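Side-chain contact in beta-N-acetylglucosaminidase (Thermotoga maritima, PDB 3WO8), which probably hydrolyses terminal non-reducing N-acetyl-D-hexosamine residues from N-acetyl-beta-D-hexosaminides, as a glycoside hydrolase of family 3: residues P168-F173 / R206-R211. Numbering follows the deposited sequence.
Sequences PCIKHF and RKVLER
Ile170 leaves strand 167-173 with its CB aimed at helix 203-211 and meets Val208 and Leu209 there, one with each arm of its branch. From CB the short arm, CG2, reaches Val208 CG1 at 4.1 Å; the two side chains lie alongside each other, pointing opposite ways and meeting methyl to methyl. The longer arm starts at CG1, which is tucked over the backbone (chi1 55°), and then runs on straight (chi2 178°), which carries CD1 out to the fork of Leu209. There CD1 lies 3.8 Å from Leu209 CG and 4.1 Å from both Leu209 CD1 and Leu209 CD2, so the methyl faces the branch point with both arms at equal distance. In the TIM barrel of this family 3 domain, the contact joins a strand of the parallel barrel to the helix leading to the adjacent strand, 216-219, within a beta-alpha-beta crossover. The backbone of Ile170 is hydrogen-bonded to Thr216 and Met218 of that strand. Cys158 of helix 147-164 touches both Ile170 and Val208, while Leu209 also packs on Val217 and on Leu243 of helix 236-247.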
loop_
_atom_site.group_PDB
_atom_site.type_symbol
_atom_site.label_atom_id
_atom_site.label_comp_id
_atom_site.label_asym_id
_atom_site.label_seq_id
_atom_site.Cartn_x
_atom_site.Cartn_y
_atom_site.Cartn_z
ATOM N N PRO B 168 17.386 5.643 9.235
ATOM C CA PRO B 168 17.364 6.537 8.110
ATOM C C PRO B 168 18.733 6.796 7.620
ATOM O O PRO B 168 19.722 6.455 8.261
ATOM C CB PRO B 168 16.796 7.825 8.685
ATOM C CG PRO B 168 17.299 7.813 10.101
ATOM C CD PRO B 168 17.368 6.348 10.511
ATOM N N CYS B 169 18.767 7.449 6.475
ATOM C CA CYS B 169 19.982 7.864 5.841
ATOM C C CYS B 169 19.893 9.324 5.371
ATOM O O CYS B 169 19.240 9.622 4.393
ATOM C CB CYS B 169 20.234 6.960 4.661
ATOM S SG CYS B 169 21.845 7.318 3.964
ATOM N N ILE B 170 20.530 10.239 6.081
ATOM C CA ILE B 170 20.522 11.640 5.643
ATOM C C ILE B 170 21.398 11.795 4.411
ATOM O O ILE B 170 22.403 11.092 4.252
ATOM C CB ILE B 170 20.964 12.620 6.745
ATOM C CG1 ILE B 170 22.339 12.253 7.301
ATOM C CG2 ILE B 170 19.936 12.600 7.855
ATOM C CD1 ILE B 170 22.812 13.229 8.357
ATOM N N LYS B 171 20.983 12.687 3.526
ATOM C CA LYS B 171 21.670 12.841 2.256
ATOM C C LYS B 171 21.457 14.239 1.690
ATOM O O LYS B 171 20.511 14.921 2.086
ATOM C CB LYS B 171 21.240 11.744 1.278
ATOM C CG LYS B 171 19.750 11.653 0.984
ATOM C CD LYS B 171 19.362 10.357 0.240
ATOM C CE LYS B 171 18.195 10.667 -0.689
ATOM N NZ LYS B 171 17.294 9.538 -0.995
ATOM N N HIS B 172 22.368 14.719 0.835
ATOM C CA HIS B 172 23.668 14.087 0.508
ATOM C C HIS B 172 24.767 14.909 1.121
ATOM O O HIS B 172 24.820 16.130 0.898
ATOM C CB HIS B 172 23.899 14.070 -0.996
ATOM C CG HIS B 172 22.797 13.414 -1.764
ATOM N ND1 HIS B 172 21.579 14.027 -1.995
ATOM C CD2 HIS B 172 22.724 12.187 -2.332
ATOM C CE1 HIS B 172 20.820 13.212 -2.699
ATOM N NE2 HIS B 172 21.493 12.094 -2.920
ATOM N N PHE B 173 25.638 14.255 1.884
ATOM C CA PHE B 173 26.635 14.974 2.662
ATOM C C PHE B 173 27.797 15.511 1.789
ATOM O O PHE B 173 28.410 14.744 1.029
ATOM C CB PHE B 173 27.186 14.073 3.778
ATOM C CG PHE B 173 28.123 14.795 4.731
ATOM C CD1 PHE B 173 27.622 15.612 5.730
ATOM C CD2 PHE B 173 29.512 14.665 4.608
ATOM C CE1 PHE B 173 28.475 16.288 6.582
ATOM C CE2 PHE B 173 30.372 15.331 5.467
ATOM C CZ PHE B 173 29.852 16.146 6.454
ATOM N N ARG B 206 24.689 18.670 10.974
ATOM C CA ARG B 206 25.241 18.805 12.311
ATOM C C ARG B 206 24.159 18.542 13.303
ATOM O O ARG B 206 24.354 17.790 14.246
ATOM C CB ARG B 206 25.778 20.227 12.553
ATOM C CG ARG B 206 26.691 20.745 11.460
ATOM C CD ARG B 206 27.643 21.798 11.924
ATOM N NE ARG B 206 27.245 23.172 11.615
ATOM C CZ ARG B 206 27.067 24.128 12.522
ATOM N NH1 ARG B 206 27.207 23.853 13.799
ATOM N NH2 ARG B 206 26.754 25.365 12.158
ATOM N N LYS B 207 23.023 19.198 13.103
ATOM C CA LYS B 207 21.911 19.082 14.047
ATOM C C LYS B 207 21.429 17.638 14.165
ATOM O O LYS B 207 21.377 17.109 15.286
ATOM C CB LYS B 207 20.777 20.072 13.749
ATOM C CG LYS B 207 20.886 21.377 14.550
ATOM C CD LYS B 207 22.284 22.041 14.520
ATOM C CE LYS B 207 22.494 23.137 15.592
ATOM N NZ LYS B 207 23.570 22.811 16.570
ATOM N N VAL B 208 21.153 16.974 13.045
ATOM C CA VAL B 208 20.720 15.569 13.130
ATOM C C VAL B 208 21.789 14.698 13.752
ATOM O O VAL B 208 21.489 13.818 14.569
ATOM C CB VAL B 208 20.322 14.960 11.758
ATOM C CG1 VAL B 208 19.979 13.468 11.878
ATOM C CG2 VAL B 208 19.146 15.713 11.172
ATOM N N LEU B 209 23.039 14.934 13.359
ATOM C CA LEU B 209 24.119 13.967 13.630
ATOM C C LEU B 209 24.577 13.934 15.082
ATOM O O LEU B 209 24.985 12.885 15.568
ATOM C CB LEU B 209 25.309 14.162 12.677
ATOM C CG LEU B 209 25.148 13.470 11.326
ATOM C CD1 LEU B 209 26.266 13.849 10.380
ATOM C CD2 LEU B 209 25.094 11.955 11.497
ATOM N N GLU B 210 24.501 15.071 15.766
ATOM C CA GLU B 210 24.856 15.111 17.185
ATOM C C GLU B 210 23.666 14.853 18.132
ATOM O O GLU B 210 23.844 14.730 19.342
ATOM C CB GLU B 210 25.596 16.416 17.512
ATOM C CG GLU B 210 24.757 17.693 17.490
ATOM C CD GLU B 210 25.545 18.910 16.991
ATOM O OE1 GLU B 210 26.734 18.771 16.579
ATOM O OE2 GLU B 210 24.952 20.017 16.991
ATOM N N ARG B 211 22.469 14.741 17.565
ATOM C CA ARG B 211 21.305 14.301 18.310
ATOM C C ARG B 211 21.019 12.795 18.145
ATOM O O ARG B 211 20.479 12.174 19.063
ATOM C CB ARG B 211 20.083 15.131 17.909
ATOM C CG ARG B 211 20.134 16.566 18.424
ATOM C CD ARG B 211 19.023 17.453 17.857
ATOM N NE ARG B 211 17.670 16.967 18.164
ATOM C CZ ARG B 211 16.534 17.619 17.877
ATOM N NH1 ARG B 211 15.356 17.077 18.200
ATOM N NH2 ARG B 211 16.558 18.805 17.266
#